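Local coordinates for ReP1-NCXSQ (PDB 3PPT), which binds fatty acids such as palmitoleate inside a beta-barrel and, when phosphorylated, stimulates the Na+/Ca2+ exchanger of squid optic nerve, at residues P38-K43 / W49-S54. Sequence-based numbering, arbitrary orientation. Where two conformers were deposited one is given.
With PAM (palmitoleic acid), chain B.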
ATOM      1  N   PRO A  38      -6.254  -9.034   0.402  0.57 10.47           N
ATOM      2  CA  PRO A  38      -5.172  -8.788   1.356  0.57 10.15           C
ATOM      3  C   PRO A  38      -5.622  -8.135   2.648  0.57  9.35           C
ATOM      4  O   PRO A  38      -6.635  -7.420   2.704  0.57 10.62           O
ATOM      5  CB  PRO A  38      -4.261  -7.817   0.604  0.57  9.53           C
ATOM      6  CG  PRO A  38      -5.167  -7.158  -0.392  0.57 10.17           C
ATOM      7  CD  PRO A  38      -6.107  -8.231  -0.823  0.57 10.82           C
ATOM      8  N   THR A  39      -4.839  -8.377   3.689  1.00  9.50           N
ATOM      9  CA  THR A  39      -4.943  -7.594   4.906  1.00  9.79           C
ATOM     10  C   THR A  39      -3.733  -6.675   4.997  1.00 10.05           C
ATOM     11  O   THR A  39      -2.645  -7.003   4.508  1.00 11.01           O
ATOM     12  CB  THR A  39      -4.980  -8.458   6.166  1.00 11.28           C
ATOM     13  OG1 THR A  39      -3.750  -9.185   6.291  1.00 12.74           O
ATOM     14  CG2 THR A  39      -6.176  -9.410   6.116  1.00 11.55           C
ATOM     15  N   GLN A  40      -3.922  -5.537   5.651  1.00  9.78           N
ATOM     16  CA  GLN A  40      -2.809  -4.680   6.037  1.00 10.36           C
ATOM     17  C   GLN A  40      -2.851  -4.492   7.538  1.00 10.85           C
ATOM     18  O   GLN A  40      -3.912  -4.203   8.116  1.00 12.01           O
ATOM     19  CB  GLN A  40      -2.860  -3.323   5.340  1.00 10.19           C
ATOM     20  CG  GLN A  40      -2.543  -3.407   3.850  1.00 10.61           C
ATOM     21  CD  GLN A  40      -2.399  -2.042   3.195  1.00 10.53           C
ATOM     22  OE1 GLN A  40      -2.006  -1.071   3.850  1.00 11.06           O
ATOM     23  NE2 GLN A  40      -2.697  -1.961   1.895  1.00 12.15           N
ATOM     24  N   GLU A  41      -1.695  -4.638   8.168  0.61 11.06           N
ATOM     25  CA  GLU A  41      -1.558  -4.365   9.583  0.61 11.31           C
ATOM     26  C   GLU A  41      -0.544  -3.265   9.748  0.61 11.52           C
ATOM     27  O   GLU A  41       0.611  -3.399   9.335  0.61 11.82           O
ATOM     28  CB  GLU A  41      -1.133  -5.619  10.311  0.61 13.00           C
ATOM     29  CG  GLU A  41      -2.272  -6.586  10.397  0.61 13.84           C
ATOM     30  CD  GLU A  41      -1.842  -7.937  10.872  0.61 14.74           C
ATOM     31  OE1 GLU A  41      -1.196  -8.642  10.071  0.61 15.41           O
ATOM     32  OE2 GLU A  41      -2.154  -8.290  12.035  0.61 14.94           O
ATOM     33  N   ILE A  42      -1.001  -2.164  10.329  1.00 11.81           N
ATOM     34  CA  ILE A  42      -0.208  -0.954  10.405  1.00 12.11           C
ATOM     35  C   ILE A  42       0.034  -0.637  11.869  1.00 12.61           C
ATOM     36  O   ILE A  42      -0.902  -0.605  12.678  1.00 13.59           O
ATOM     37  CB  ILE A  42      -0.962   0.207   9.710  1.00 12.02           C
ATOM     38  CG1 ILE A  42      -1.199  -0.141   8.230  1.00 12.29           C
ATOM     39  CG2 ILE A  42      -0.230   1.542   9.889  1.00 12.70           C
ATOM     40  CD1 ILE A  42      -1.969   0.909   7.453  1.00 13.22           C
ATOM     41  N   LYS A  43       1.303  -0.446  12.206  1.00 13.04           N
ATOM     42  CA  LYS A  43       1.702  -0.072  13.556  1.00 14.79           C
ATOM     43  C   LYS A  43       2.414   1.264  13.503  1.00 14.14           C
ATOM     44  O   LYS A  43       3.170   1.534  12.562  1.00 13.26           O
ATOM     45  CB  LYS A  43       2.627  -1.129  14.150  1.00 18.31           C
ATOM     46  CG  LYS A  43       1.941  -2.463  14.360  1.00 21.06           C
ATOM     47  CD  LYS A  43       2.940  -3.573  14.622  1.00 24.38           C
ATOM     48  CE  LYS A  43       2.235  -4.907  14.730  1.00 27.10           C
ATOM     49  NZ  LYS A  43       1.551  -5.048  16.039  1.00 28.75           N
ATOM     50  N   TRP A  49       6.902   3.664  11.701  1.00 12.73           N
ATOM     51  CA  TRP A  49       5.781   2.916  11.141  1.00 12.27           C
ATOM     52  C   TRP A  49       6.203   1.530  10.698  1.00 11.51           C
ATOM     53  O   TRP A  49       7.346   1.314  10.307  1.00 12.71           O
ATOM     54  CB  TRP A  49       5.249   3.618   9.889  1.00 12.40           C
ATOM     55  CG  TRP A  49       4.478   4.864  10.144  1.00 12.93           C
ATOM     56  CD1 TRP A  49       4.905   5.982  10.806  1.00 14.23           C
ATOM     57  CD2 TRP A  49       3.135   5.130   9.728  1.00 13.64           C
ATOM     58  NE1 TRP A  49       3.902   6.924  10.831  1.00 14.24           N
ATOM     59  CE2 TRP A  49       2.805   6.424  10.177  1.00 14.11           C
ATOM     60  CE3 TRP A  49       2.181   4.395   9.010  1.00 14.56           C
ATOM     61  CZ2 TRP A  49       1.554   7.000   9.943  1.00 14.56           C
ATOM     62  CZ3 TRP A  49       0.935   4.961   8.783  1.00 14.21           C
ATOM     63  CH2 TRP A  49       0.634   6.259   9.243  1.00 14.98           C
ATOM     64  N   SER A  50       5.261   0.593  10.739  1.00 12.57           N
ATOM     65  CA  SER A  50       5.424  -0.649   9.997  1.00 13.22           C
ATOM     66  C   SER A  50       4.117  -1.037   9.332  1.00 12.02           C
ATOM     67  O   SER A  50       3.032  -0.771   9.858  1.00 12.28           O
ATOM     68  CB  SER A  50       5.944  -1.780  10.879  1.00 15.90           C
ATOM     69  OG  SER A  50       5.010  -2.110  11.886  1.00 17.81           O
ATOM     70  N   ILE A  51       4.228  -1.643   8.159  1.00 11.09           N
ATOM     71  CA  ILE A  51       3.052  -2.101   7.428  1.00 10.59           C
ATOM     72  C   ILE A  51       3.305  -3.497   6.895  1.00 10.39           C
ATOM     73  O   ILE A  51       4.240  -3.717   6.117  1.00 10.13           O
ATOM     74  CB  ILE A  51       2.714  -1.182   6.237  1.00 11.39           C
ATOM     75  CG1 ILE A  51       2.528   0.265   6.699  1.00 12.53           C
ATOM     76  CG2 ILE A  51       1.459  -1.679   5.530  1.00 12.11           C
ATOM     77  CD1 ILE A  51       2.125   1.213   5.589  1.00 14.48           C
ATOM     78  N   LYS A  52       2.474  -4.438   7.334  1.00 10.30           N
ATOM     79  CA  LYS A  52       2.517  -5.812   6.845  1.00 10.45           C
ATOM     80  C   LYS A  52       1.307  -6.041   5.955  1.00  9.50           C
ATOM     81  O   LYS A  52       0.165  -5.880   6.396  1.00 10.39           O
ATOM     82  CB  LYS A  52       2.509  -6.818   8.009  1.00 11.85           C
ATOM     83  CG  LYS A  52       2.481  -8.272   7.529  1.00 12.82           C
ATOM     84  CD  LYS A  52       2.323  -9.283   8.668  1.00 15.46           C
ATOM     85  CE  LYS A  52       3.507  -9.297   9.594  1.00 18.70           C
ATOM     86  NZ  LYS A  52       4.723  -9.847   8.944  1.00 20.84           N
ATOM     87  N   THR A  53       1.556  -6.415   4.703  1.00  9.66           N
ATOM     88  CA  THR A  53       0.472  -6.718   3.771  1.00 10.15           C
ATOM     89  C   THR A  53       0.522  -8.199   3.475  1.00  9.98           C
ATOM     90  O   THR A  53       1.538  -8.690   2.985  1.00 11.08           O
ATOM     91  CB  THR A  53       0.592  -5.923   2.450  1.00 10.40           C
ATOM     92  OG1 THR A  53       0.712  -4.523   2.750  1.00 10.69           O
ATOM     93  CG2 THR A  53      -0.636  -6.149   1.581  1.00 11.21           C
ATOM     94  N   SER A  54      -0.563  -8.903   3.789  1.00  8.84           N
ATOM     95  CA  SER A  54      -0.578 -10.370   3.739  1.00 10.20           C
ATOM     96  C   SER A  54      -1.608 -10.900   2.755  1.00  9.20           C
ATOM     97  O   SER A  54      -2.727 -10.395   2.692  1.00 10.04           O
ATOM     98  CB  SER A  54      -0.916 -10.939   5.126  1.00 12.09           C
ATOM     99  OG  SER A  54      -0.029 -10.500   6.147  1.00 13.96           O
TER
HETATM  100  C1  PAM B 500      -2.664  -3.225  -1.749  0.84 11.82           C
HETATM  101  O1  PAM B 500      -2.005  -3.122  -0.683  0.84 12.15           O
HETATM  102  O2  PAM B 500      -3.902  -3.423  -1.737  0.84 11.73           O
HETATM  103  C2  PAM B 500      -1.970  -3.108  -3.096  0.84 13.31           C
HETATM  104  C3  PAM B 500      -0.450  -3.131  -3.008  0.84 14.01           C
HETATM  105  C4  PAM B 500       0.176  -3.075  -4.400  0.84 14.65           C
HETATM  106  C5  PAM B 500       1.691  -3.255  -4.307  0.84 14.94           C
HETATM  107  C6  PAM B 500       2.421  -3.180  -5.645  0.84 15.25           C
HETATM  108  C7  PAM B 500       1.897  -4.192  -6.656  1.00 16.75           C
HETATM  109  C8  PAM B 500       2.086  -5.618  -6.157  1.00 18.51           C
HETATM  110  C9  PAM B 500       1.526  -6.591  -7.163  1.00 19.64           C
HETATM  111  C10 PAM B 500       1.551  -7.910  -6.960  0.84 20.46           C
HETATM  112  C11 PAM B 500       2.134  -8.525  -5.712  0.84 22.76           C
HETATM  113  C12 PAM B 500       1.054  -9.323  -4.996  0.84 24.76           C
HETATM  114  C13 PAM B 500       0.565  -8.620  -3.741  0.84 26.38           C
HETATM  115  C14 PAM B 500       1.609  -8.703  -2.635  0.84 26.53           C
HETATM  116  C15 PAM B 500       1.057  -8.102  -1.350  0.84 26.10           C
HETATM  117  C16 PAM B 500       1.432  -8.938  -0.152  0.84 25.12           C
HETATM  118  O   HOH W   1      -1.300  -8.274   7.286  1.00 12.99           O
HETATM  119  O   HOH W   2       2.964  -3.919  10.899  1.00 20.77           O
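Trp-49 sets CE3 and CZ3 of the six-membered ring of its indole obliquely against Ile-42, whose CG2 is 3.8 Å from CZ3. Next comes Ser-50, which exchanges two backbone hydrogen bonds with Lys-43. Its OG sits between backbone N and carbonyl carbon (chi1 64°), and this turns the hydroxyl in over Lys-43 CB at 3.4 Å; a water links the same OG to Glu-41 O. Ile-51 and Ile-42, a non-hydrogen-bonded antiparallel pair, run side by side into the barrel, CG1 to CG1 4.0 Å. On the outer face Lys-52 lies alongside Glu-41, its CD 3.8 Å from Glu-41 OE1, but its bent chain carries NZ to a salt bridge with Asp-61 instead. Thr-53 turns back inward, with OG1 3.6 Å from Gln-40 CG and CG2 close to the terminal methyl C16 of palmitoleic acid. Gln-40, extended beyond CG, brings NE2 to 2.9 Å from ligand atom O1, while its OE1 accepts from Arg-105 NE. Without this amide, as with an alanine here, Arg-105 would probably lose the acceptor for its NE and a gap would open beside the fatty-acid carboxylate. Ser-54 closes the register with paired backbone bonds to Thr-39, and one water gathers Ser-54 OG, Thr-39 OG1, Glu-41 OE1 and Lys-52 O. The two segments belong to the arms of an antiparallel hairpin in the wall of the fatty-acid-binding-protein barrel: strand 6-14 flanks 39-43, strand 59-65 flanks 49-54, and across the interior Met-112 and Met-114 of strand 111-118 meet Gln-40.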